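Predicted acyltransferase with acyl-CoA N-acyltransferase domain (Escherichia coli, PDB 4RS2) binds coenzyme A, probably transfers acyl groups as a GNAT-family enzyme, and when overexpressed suppresses small-RNA-mediated silencing. Local coordinates at residues Leu33-Val47 with Met90-Gln102. Sequence-based numbering, arbitrary orientation.
With COA (coenzyme A), chain C.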
ATOM      1  N   LEU A  33      14.618   2.773  -3.860  1.00 12.06           N
ATOM      2  CA  LEU A  33      13.692   3.732  -3.260  1.00 11.67           C
ATOM      3  C   LEU A  33      13.294   3.351  -1.830  1.00 11.24           C
ATOM      4  O   LEU A  33      13.261   4.203  -0.919  1.00 10.72           O
ATOM      5  CB  LEU A  33      12.431   3.847  -4.109  1.00 11.54           C
ATOM      6  CG  LEU A  33      11.331   4.720  -3.535  1.00 11.79           C
ATOM      7  CD1 LEU A  33      11.704   6.206  -3.487  1.00 12.65           C
ATOM      8  CD2 LEU A  33      10.100   4.492  -4.384  1.00 11.70           C
ATOM      9  N   LEU A  34      12.998   2.067  -1.620  1.00 11.19           N
ATOM     10  CA  LEU A  34      12.563   1.621  -0.297  1.00 11.44           C
ATOM     11  C   LEU A  34      13.694   1.689   0.712  1.00 12.23           C
ATOM     12  O   LEU A  34      13.473   2.068   1.869  1.00 12.11           O
ATOM     13  CB  LEU A  34      11.958   0.198  -0.373  1.00 11.39           C
ATOM     14  CG  LEU A  34      10.661   0.147  -1.224  1.00 11.08           C
ATOM     15  CD1 LEU A  34      10.176  -1.274  -1.367  1.00 11.07           C
ATOM     16  CD2 LEU A  34       9.584   1.033  -0.658  1.00 11.29           C
ATOM     17  N   ARG A  35      14.907   1.372   0.295  1.00 13.00           N
ATOM     18  CA  ARG A  35      16.033   1.442   1.225  1.00 14.50           C
ATOM     19  C   ARG A  35      16.386   2.844   1.650  1.00 15.56           C
ATOM     20  O   ARG A  35      16.825   3.068   2.795  1.00 16.50           O
ATOM     21  CB  ARG A  35      17.257   0.778   0.619  1.00 14.92           C
ATOM     22  CG  ARG A  35      17.124  -0.719   0.523  1.00 15.25           C
ATOM     23  CD  ARG A  35      18.364  -1.417  -0.008  1.00 16.42           C
ATOM     24  NE  ARG A  35      18.156  -2.861   0.006  1.00 17.43           N
ATOM     25  CZ  ARG A  35      18.503  -3.675   1.005  1.00 19.17           C
ATOM     26  NH1 ARG A  35      19.157  -3.218   2.066  1.00 21.13           N
ATOM     27  NH2 ARG A  35      18.209  -4.968   0.929  1.00 21.79           N
ATOM     28  N   ARG A  36      16.195   3.786   0.737  0.60 15.41           N
ATOM     29  CA  ARG A  36      16.528   5.171   1.025  0.60 16.15           C
ATOM     30  C   ARG A  36      15.411   5.933   1.728  0.60 15.78           C
ATOM     31  O   ARG A  36      15.693   6.907   2.407  0.60 16.59           O
ATOM     32  CB  ARG A  36      17.025   5.912  -0.228  0.60 17.08           C
ATOM     33  CG  ARG A  36      16.035   6.186  -1.338  0.60 16.95           C
ATOM     34  CD  ARG A  36      16.695   7.046  -2.426  0.60 17.95           C
ATOM     35  NE  ARG A  36      15.799   7.288  -3.554  0.60 17.72           N
ATOM     36  CZ  ARG A  36      15.680   6.500  -4.630  0.60 17.52           C
ATOM     37  NH1 ARG A  36      16.414   5.405  -4.765  0.60 18.19           N
ATOM     38  NH2 ARG A  36      14.831   6.820  -5.585  0.60 17.75           N
ATOM     39  N   SER A  37      14.177   5.436   1.616  1.00 15.40           N
ATOM     40  CA  SER A  37      12.982   6.122   2.138  1.00 15.08           C
ATOM     41  C   SER A  37      12.553   5.764   3.545  1.00 15.13           C
ATOM     42  O   SER A  37      11.881   6.566   4.198  1.00 15.30           O
ATOM     43  CB  SER A  37      11.800   5.870   1.223  1.00 15.02           C
ATOM     44  OG  SER A  37      12.029   6.459  -0.037  1.00 16.03           O
ATOM     45  N   PHE A  38      12.941   4.582   4.016  1.00 14.46           N
ATOM     46  CA  PHE A  38      12.592   4.129   5.326  1.00 14.48           C
ATOM     47  C   PHE A  38      13.785   4.127   6.240  1.00 16.35           C
ATOM     48  O   PHE A  38      14.924   4.199   5.784  1.00 17.56           O
ATOM     49  CB  PHE A  38      11.902   2.762   5.262  1.00 13.46           C
ATOM     50  CG  PHE A  38      10.557   2.837   4.601  1.00 12.40           C
ATOM     51  CD1 PHE A  38       9.452   3.174   5.333  1.00 12.04           C
ATOM     52  CD2 PHE A  38      10.417   2.630   3.245  1.00 12.12           C
ATOM     53  CE1 PHE A  38       8.204   3.280   4.747  1.00 11.68           C
ATOM     54  CE2 PHE A  38       9.173   2.755   2.640  1.00 11.51           C
ATOM     55  CZ  PHE A  38       8.072   3.083   3.392  1.00 11.19           C
ATOM     56  N   GLU A  39      13.498   4.046   7.535  0.60 17.77           N
ATOM     57  CA  GLU A  39      14.521   4.076   8.587  0.60 19.38           C
ATOM     58  C   GLU A  39      15.342   2.763   8.660  0.60 19.25           C
ATOM     59  O   GLU A  39      16.413   2.726   9.256  0.60 19.89           O
ATOM     60  CB  GLU A  39      13.854   4.383   9.941  0.60 20.57           C
ATOM     61  CG  GLU A  39      13.401   5.848  10.120  0.60 22.63           C
ATOM     62  CD  GLU A  39      12.456   6.082  11.317  0.60 25.01           C
ATOM     63  OE1 GLU A  39      11.535   5.262  11.561  0.60 27.31           O
ATOM     64  OE2 GLU A  39      12.589   7.122  11.997  0.60 27.66           O
ATOM     65  N   SER A  40      14.821   1.679   8.092  1.00 15.43           N
ATOM     66  CA  SER A  40      15.558   0.396   8.025  1.00 15.36           C
ATOM     67  C   SER A  40      15.256  -0.205   6.659  1.00 14.71           C
ATOM     68  O   SER A  40      14.372   0.295   5.946  1.00 14.10           O
ATOM     69  CB  SER A  40      15.191  -0.569   9.140  1.00 16.19           C
ATOM     70  OG  SER A  40      14.022  -1.271   8.837  1.00 16.18           O
ATOM     71  N   ASP A  41      15.965  -1.279   6.323  1.00 14.03           N
ATOM     72  CA  ASP A  41      15.775  -1.996   5.040  1.00 14.60           C
ATOM     73  C   ASP A  41      14.603  -2.999   5.070  1.00 12.89           C
ATOM     74  O   ASP A  41      14.405  -3.752   4.109  1.00 11.14           O
ATOM     75  CB  ASP A  41      17.015  -2.802   4.697  1.00 17.67           C
ATOM     76  CG  ASP A  41      18.229  -1.973   4.549  1.00 21.38           C
ATOM     77  OD1 ASP A  41      18.111  -0.829   4.042  1.00 23.85           O
ATOM     78  OD2 ASP A  41      19.321  -2.519   4.878  1.00 23.87           O
ATOM     79  N   ALA A  42      13.822  -3.003   6.147  1.00 11.93           N
ATOM     80  CA  ALA A  42      12.710  -3.952   6.299  1.00 12.01           C
ATOM     81  C   ALA A  42      11.701  -3.856   5.171  1.00 10.62           C
ATOM     82  O   ALA A  42      11.242  -4.876   4.680  1.00 10.83           O
ATOM     83  CB  ALA A  42      12.003  -3.755   7.615  1.00 12.10           C
ATOM     84  N   GLU A  43      11.308  -2.631   4.801  1.00 10.81           N
ATOM     85  CA  GLU A  43      10.346  -2.503   3.682  1.00 10.63           C
ATOM     86  C   GLU A  43      10.887  -3.062   2.372  1.00 10.21           C
ATOM     87  O   GLU A  43      10.163  -3.732   1.616  1.00 10.31           O
ATOM     88  CB  GLU A  43       9.937  -1.072   3.470  1.00 10.87           C
ATOM     89  CG  GLU A  43       8.909  -0.547   4.436  1.00 11.30           C
ATOM     90  CD  GLU A  43       9.439  -0.262   5.844  1.00 11.91           C
ATOM     91  OE1 GLU A  43      10.703  -0.301   6.097  1.00 14.50           O
ATOM     92  OE2 GLU A  43       8.576  -0.006   6.740  1.00 14.26           O
ATOM     93  N   ALA A  44      12.150  -2.783   2.087  1.00 10.24           N
ATOM     94  CA  ALA A  44      12.749  -3.297   0.843  1.00 10.84           C
ATOM     95  C   ALA A  44      12.787  -4.838   0.881  1.00 11.04           C
ATOM     96  O   ALA A  44      12.474  -5.514  -0.106  1.00 11.24           O
ATOM     97  CB  ALA A  44      14.132  -2.742   0.653  1.00 11.26           C
ATOM     98  N   LYS A  45      13.178  -5.385   2.029  1.00 11.42           N
ATOM     99  CA  LYS A  45      13.281  -6.830   2.198  1.00 11.78           C
ATOM    100  C   LYS A  45      11.900  -7.512   2.134  1.00 11.40           C
ATOM    101  O   LYS A  45      11.747  -8.589   1.542  1.00 11.07           O
ATOM    102  CB  LYS A  45      14.054  -7.135   3.487  1.00 12.78           C
ATOM    103  CG  LYS A  45      15.508  -6.695   3.381  1.00 14.50           C
ATOM    104  CD  LYS A  45      16.150  -6.347   4.711  1.00 16.09           C
ATOM    105  CE  LYS A  45      16.669  -7.537   5.460  1.00 16.73           C
ATOM    106  NZ  LYS A  45      17.363  -7.021   6.684  1.00 16.96           N
ATOM    107  N   LEU A  46      10.900  -6.870   2.708  1.00 10.17           N
ATOM    108  CA  LEU A  46       9.517  -7.357   2.643  1.00 10.06           C
ATOM    109  C   LEU A  46       9.072  -7.473   1.202  1.00  9.79           C
ATOM    110  O   LEU A  46       8.520  -8.493   0.787  1.00  9.80           O
ATOM    111  CB  LEU A  46       8.611  -6.384   3.350  1.00 10.11           C
ATOM    112  CG  LEU A  46       7.093  -6.607   3.177  1.00 10.70           C
ATOM    113  CD1 LEU A  46       6.660  -7.887   3.903  1.00 11.25           C
ATOM    114  CD2 LEU A  46       6.375  -5.372   3.666  1.00 10.67           C
ATOM    115  N   VAL A  47       9.289  -6.405   0.441  1.00  9.96           N
ATOM    116  CA  VAL A  47       8.809  -6.381  -0.954  1.00  9.93           C
ATOM    117  C   VAL A  47       9.537  -7.420  -1.789  1.00 10.66           C
ATOM    118  O   VAL A  47       8.914  -8.144  -2.579  1.00 10.28           O
ATOM    119  CB  VAL A  47       8.901  -4.982  -1.545  1.00 10.31           C
ATOM    120  CG1 VAL A  47       8.801  -5.021  -3.062  1.00 10.83           C
ATOM    121  CG2 VAL A  47       7.844  -4.093  -0.905  1.00  9.90           C
ATOM    122  N   MET A  90      -2.357  -2.840   2.194  1.00  8.26           N
ATOM    123  CA  MET A  90      -1.501  -1.897   1.492  1.00  8.85           C
ATOM    124  C   MET A  90      -0.241  -1.606   2.294  1.00  9.18           C
ATOM    125  O   MET A  90      -0.329  -1.219   3.448  1.00  8.95           O
ATOM    126  CB  MET A  90      -2.283  -0.597   1.264  1.00  8.89           C
ATOM    127  CG  MET A  90      -1.551   0.436   0.458  1.00  9.14           C
ATOM    128  SD  MET A  90      -2.623   1.824   0.040  1.00 10.01           S
ATOM    129  CE  MET A  90      -2.640   2.703   1.578  1.00 10.41           C
ATOM    130  N   ALA A  91       0.923  -1.826   1.688  1.00  9.59           N
ATOM    131  CA  ALA A  91       2.219  -1.587   2.302  1.00  9.86           C
ATOM    132  C   ALA A  91       3.280  -2.127   1.391  1.00 10.23           C
ATOM    133  O   ALA A  91       3.089  -3.182   0.790  1.00 11.16           O
ATOM    134  CB  ALA A  91       2.346  -2.302   3.655  1.00 10.53           C
ATOM    135  N   PRO A  92       4.385  -1.414   1.222  1.00  9.56           N
ATOM    136  CA  PRO A  92       4.659  -0.077   1.731  1.00  9.62           C
ATOM    137  C   PRO A  92       4.145   0.984   0.783  1.00  9.75           C
ATOM    138  O   PRO A  92       3.560   0.668  -0.258  1.00  9.85           O
ATOM    139  CB  PRO A  92       6.188  -0.013   1.741  1.00 10.48           C
ATOM    140  CG  PRO A  92       6.614  -0.900   0.654  1.00 11.92           C
ATOM    141  CD  PRO A  92       5.536  -1.934   0.449  1.00 11.20           C
ATOM    142  N   LEU A  93       4.314   2.243   1.201  1.00  9.33           N
ATOM    143  CA  LEU A  93       3.964   3.418   0.436  1.00  9.31           C
ATOM    144  C   LEU A  93       5.111   4.374   0.581  1.00  9.43           C
ATOM    145  O   LEU A  93       5.470   4.765   1.696  1.00  9.44           O
ATOM    146  CB  LEU A  93       2.683   4.066   0.968  1.00  9.30           C
ATOM    147  CG  LEU A  93       2.312   5.413   0.343  1.00 10.05           C
ATOM    148  CD1 LEU A  93       2.033   5.223  -1.130  1.00 10.19           C
ATOM    149  CD2 LEU A  93       1.105   6.033   1.056  1.00 10.08           C
ATOM    150  N   ALA A  94       5.705   4.769  -0.535  1.00  8.80           N
ATOM    151  CA  ALA A  94       6.864   5.632  -0.494  1.00  9.08           C
ATOM    152  C   ALA A  94       6.956   6.568  -1.670  1.00  9.34           C
ATOM    153  O   ALA A  94       6.654   6.188  -2.789  1.00  9.42           O
ATOM    154  CB  ALA A  94       8.126   4.799  -0.413  1.00  9.48           C
ATOM    155  N   VAL A  95       7.368   7.792  -1.370  1.00  9.57           N
ATOM    156  CA  VAL A  95       7.687   8.754  -2.415  1.00 10.22           C
ATOM    157  C   VAL A  95       9.088   9.300  -2.140  1.00 10.76           C
ATOM    158  O   VAL A  95       9.427   9.643  -0.992  1.00 11.24           O
ATOM    159  CB  VAL A  95       6.640   9.875  -2.466  1.00 10.28           C
ATOM    160  CG1 VAL A  95       7.088  10.992  -3.391  1.00 11.08           C
ATOM    161  CG2 VAL A  95       5.282   9.316  -2.859  1.00 10.16           C
ATOM    162  N   ASP A  96       9.908   9.339  -3.202  1.00 11.87           N
ATOM    163  CA  ASP A  96      11.277   9.847  -3.094  1.00 12.91           C
ATOM    164  C   ASP A  96      11.258  11.260  -2.513  1.00 13.26           C
ATOM    165  O   ASP A  96      10.453  12.062  -2.903  1.00 11.82           O
ATOM    166  CB  ASP A  96      11.939   9.841  -4.460  1.00 14.03           C
ATOM    167  CG  ASP A  96      13.427  10.151  -4.396  1.00 16.37           C
ATOM    168  OD1 ASP A  96      13.826  11.216  -3.866  1.00 14.71           O
ATOM    169  OD2 ASP A  96      14.236   9.373  -4.955  1.00 19.94           O
ATOM    170  N   GLU A  97      12.154  11.517  -1.576  1.00 14.34           N
ATOM    171  CA  GLU A  97      12.210  12.815  -0.898  1.00 16.58           C
ATOM    172  C   GLU A  97      12.224  13.981  -1.912  1.00 17.53           C
ATOM    173  O   GLU A  97      11.649  15.039  -1.640  1.00 20.37           O
ATOM    174  CB  GLU A  97      13.411  12.846   0.073  1.00 18.58           C
ATOM    175  CG  GLU A  97      13.365  13.996   1.067  1.00 20.96           C
ATOM    176  CD  GLU A  97      14.293  13.811   2.265  1.00 24.02           C
ATOM    177  OE1 GLU A  97      14.788  12.677   2.517  1.00 25.93           O
ATOM    178  OE2 GLU A  97      14.534  14.821   2.973  1.00 28.30           O
ATOM    179  N   LYS A  98      12.836  13.796  -3.085  1.00 17.91           N
ATOM    180  CA  LYS A  98      12.859  14.856  -4.138  1.00 19.71           C
ATOM    181  C   LYS A  98      11.500  15.225  -4.737  1.00 18.41           C
ATOM    182  O   LYS A  98      11.360  16.285  -5.408  1.00 19.66           O
ATOM    183  CB  LYS A  98      13.732  14.434  -5.312  1.00 20.59           C
ATOM    184  CG  LYS A  98      15.176  14.089  -4.959  1.00 22.49           C
ATOM    185  CD  LYS A  98      16.001  13.774  -6.200  1.00 24.08           C
ATOM    186  CE  LYS A  98      17.394  13.232  -5.871  1.00 25.44           C
ATOM    187  NZ  LYS A  98      18.293  13.976  -4.932  1.00 25.79           N
ATOM    188  N   TYR A  99      10.510  14.367  -4.521  1.00 17.22           N
ATOM    189  CA  TYR A  99       9.200  14.560  -5.091  1.00 16.50           C
ATOM    190  C   TYR A  99       8.108  14.645  -4.049  1.00 15.70           C
ATOM    191  O   TYR A  99       6.933  14.605  -4.401  1.00 15.29           O
ATOM    192  CB  TYR A  99       8.904  13.431  -6.082  1.00 17.38           C
ATOM    193  CG  TYR A  99       9.746  13.512  -7.330  1.00 19.76           C
ATOM    194  CD1 TYR A  99      11.021  12.973  -7.382  1.00 19.94           C
ATOM    195  CD2 TYR A  99       9.264  14.164  -8.450  1.00 22.19           C
ATOM    196  CE1 TYR A  99      11.791  13.078  -8.518  1.00 22.22           C
ATOM    197  CE2 TYR A  99      10.017  14.263  -9.605  1.00 23.89           C
ATOM    198  CZ  TYR A  99      11.284  13.725  -9.626  1.00 23.87           C
ATOM    199  OH  TYR A  99      12.030  13.835 -10.778  1.00 28.56           O
ATOM    200  N   ARG A 100       8.463  14.834  -2.784  1.00 15.74           N
ATOM    201  CA  ARG A 100       7.419  14.911  -1.773  1.00 15.59           C
ATOM    202  C   ARG A 100       6.642  16.205  -1.812  1.00 15.60           C
ATOM    203  O   ARG A 100       7.160  17.246  -2.247  1.00 16.89           O
ATOM    204  CB  ARG A 100       7.945  14.643  -0.377  1.00 16.45           C
ATOM    205  CG  ARG A 100       8.273  13.186  -0.204  1.00 16.91           C
ATOM    206  CD  ARG A 100       8.890  12.885   1.128  1.00 17.03           C
ATOM    207  NE  ARG A 100       9.439  11.550   1.050  1.00 16.99           N
ATOM    208  CZ  ARG A 100      10.293  11.033   1.916  1.00 20.10           C
ATOM    209  NH1 ARG A 100      10.681  11.735   2.973  1.00 21.84           N
ATOM    210  NH2 ARG A 100      10.766   9.818   1.730  1.00 18.90           N
ATOM    211  N   GLY A 101       5.389  16.083  -1.376  1.00 14.14           N
ATOM    212  CA  GLY A 101       4.424  17.188  -1.323  1.00 14.61           C
ATOM    213  C   GLY A 101       3.829  17.551  -2.672  1.00 14.49           C
ATOM    214  O   GLY A 101       3.227  18.624  -2.813  1.00 15.90           O
ATOM    215  N   GLN A 102       3.976  16.677  -3.666  1.00 13.94           N
ATOM    216  CA  GLN A 102       3.448  16.921  -5.011  1.00 14.52           C
ATOM    217  C   GLN A 102       2.140  16.175  -5.283  1.00 14.25           C
ATOM    218  O   GLN A 102       1.607  16.238  -6.399  1.00 15.56           O
ATOM    219  CB  GLN A 102       4.483  16.538  -6.083  1.00 16.39           C
ATOM    220  CG  GLN A 102       5.734  17.371  -6.062  1.00 18.01           C
ATOM    221  CD  GLN A 102       6.718  17.043  -7.179  1.00 19.50           C
ATOM    222  OE1 GLN A 102       6.382  16.350  -8.148  1.00 23.48           O
ATOM    223  NE2 GLN A 102       7.956  17.474  -7.009  1.00 21.72           N
TER
HETATM  224  N1A COA C 200       1.569  12.781   8.072  0.70 14.58           N
HETATM  225  C2A COA C 200       0.334  13.225   7.734  0.70 13.01           C
HETATM  226  N3A COA C 200       0.014  13.605   6.484  0.70 13.13           N
HETATM  227  C4A COA C 200       0.947  13.519   5.496  0.70 12.06           C
HETATM  228  C5A COA C 200       2.294  13.051   5.786  0.70 12.83           C
HETATM  229  C6A COA C 200       2.570  12.661   7.169  0.70 14.26           C
HETATM  230  N6A COA C 200       3.805  12.203   7.474  0.70 15.56           N
HETATM  231  N7A COA C 200       2.989  13.091   4.640  0.70 12.41           N
HETATM  232  C8A COA C 200       2.150  13.549   3.687  0.70 12.49           C
HETATM  233  N9A COA C 200       0.962  13.834   4.201  0.70 12.81           N
HETATM  234  C1B COA C 200      -0.213  14.316   3.472  0.70 12.23           C
HETATM  235  C2B COA C 200       0.015  15.525   2.585  0.70 12.06           C
HETATM  236  O2B COA C 200       0.069  16.746   3.336  0.70 12.84           O
HETATM  237  C3B COA C 200      -1.164  15.421   1.658  0.70 12.69           C
HETATM  238  O3B COA C 200      -2.346  15.880   2.325  0.70 12.96           O
HETATM  239  P3B COA C 200      -3.720  16.204   1.529  0.70 15.43           P
HETATM  240  O7A COA C 200      -3.592  15.661   0.120  0.70 16.32           O
HETATM  241  O8A COA C 200      -4.821  15.624   2.326  0.70 16.13           O
HETATM  242  O9A COA C 200      -3.779  17.692   1.556  0.70 16.15           O
HETATM  243  C4B COA C 200      -1.298  13.912   1.456  0.70 11.84           C
HETATM  244  O4B COA C 200      -0.595  13.290   2.543  0.70 11.48           O
HETATM  245  C5B COA C 200      -0.725  13.435   0.137  0.70 11.83           C
HETATM  246  O5B COA C 200       0.597  13.959  -0.031  0.70 12.20           O
HETATM  247  P1A COA C 200       1.563  13.576  -1.256  0.70 12.07           P
HETATM  248  O1A COA C 200       2.274  14.801  -1.747  0.70 13.03           O
HETATM  249  O2A COA C 200       0.769  12.697  -2.176  0.70 11.44           O
HETATM  250  O3A COA C 200       2.652  12.620  -0.533  0.70 12.15           O
HETATM  251  P2A COA C 200       4.146  12.952  -0.054  0.70 13.62           P
HETATM  252  O4A COA C 200       5.027  13.288  -1.184  0.70 12.02           O
HETATM  253  O5A COA C 200       4.143  13.959   1.081  0.70 15.01           O
HETATM  254  O6A COA C 200       4.561  11.486   0.466  0.70 12.28           O
HETATM  255  CBP COA C 200       4.960   9.754   2.112  0.70 12.34           C
HETATM  256  CCP COA C 200       4.142  10.973   1.732  0.70 12.15           C
HETATM  257  CDP COA C 200       4.544   9.243   3.485  0.70 12.05           C
HETATM  258  CEP COA C 200       4.666   8.697   1.062  0.70 12.21           C
HETATM  259  CAP COA C 200       6.444  10.172   2.095  0.70 12.50           C
HETATM  260  OAP COA C 200       6.695  11.223   3.055  0.70 12.81           O
HETATM  261  C9P COA C 200       7.413   9.040   2.330  0.70 12.11           C
HETATM  262  O9P COA C 200       7.754   8.263   1.422  0.70 11.86           O
HETATM  263  N8P COA C 200       7.930   8.978   3.558  0.70 14.76           N
HETATM  264  C7P COA C 200       8.949   8.005   3.904  0.70 15.53           C
HETATM  265  C6P COA C 200       8.312   6.680   4.262  0.70 17.39           C
HETATM  266  C5P COA C 200       7.535   6.834   5.546  0.70 19.93           C
HETATM  267  O5P COA C 200       6.321   6.923   5.537  0.70 23.30           O
HETATM  268  N4P COA C 200       8.250   6.853   6.663  0.70 22.81           N
HETATM  269  C3P COA C 200       7.642   6.864   7.981  0.70 25.73           C
HETATM  270  C2P COA C 200       8.247   5.760   8.848  0.70 27.13           C
HETATM  271  S1P COA C 200       6.970   4.958   9.854  0.70 27.44           S
HETATM  272  O   HOH W   1      14.836   9.888   1.484  0.70 25.65           O
HETATM  273  O   HOH W   2      12.809   9.342   3.741  1.00 24.52           O
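R36 of helix 27-37, in one of two modelled conformers, forms a salt bridge with D96, just after strand 87-95. R36 turns side-on and gives two N-H groups to one oxygen. NH2 reaches D96 OD2 at 2.7 Å, on the anti side of the carboxylate. NE reaches the same D96 OD2 at 3.0 Å, from above the carboxylate plane. The guanidinium and carboxylate planes are 53° apart. The other oxygen, D96 OD1, accepts from K98 N at 2.9 Å in an Asx turn. In this conformer R36 meets OD2, while K98 N meets OD1.

R100 makes a similar side-on grip within its own segment. Its NE and NH2 both bond V95 O, while V95 N donates to COA O9P at 2.9 Å. Coenzyme A lies over one face of the R100 guanidinium and E97 CA over the opposite one. Water 2 links R100 NH2 to S37 O across the contact. Water 1 similarly joins R36 O to E97 OE1. S37 OG turns back to its own helix and donates to L33 O.

The remaining contact is apolar. P92, which follows a cis peptide bond, meets L34, F38, E43 and V47; its CD lies a tight 3.4 Å from V47 CG2. F38 CE2 touches A94 CB. With F38 CG anti to the carbonyl carbon (chi1 -67°), the ring has COA C6P over one face. E43 CG sandwiches it from over the centre of the opposite face and touches P92 CB; E43 OE2 accepts from C186 N.

G101 N donates to pyrophosphate oxygen O4A of coenzyme A, as in the GNAT cofactor loop. The chemistry implies a division of labour: this R36 conformer joins its helix to D96, while the strand and loop spend backbone N-H groups on the cofactor.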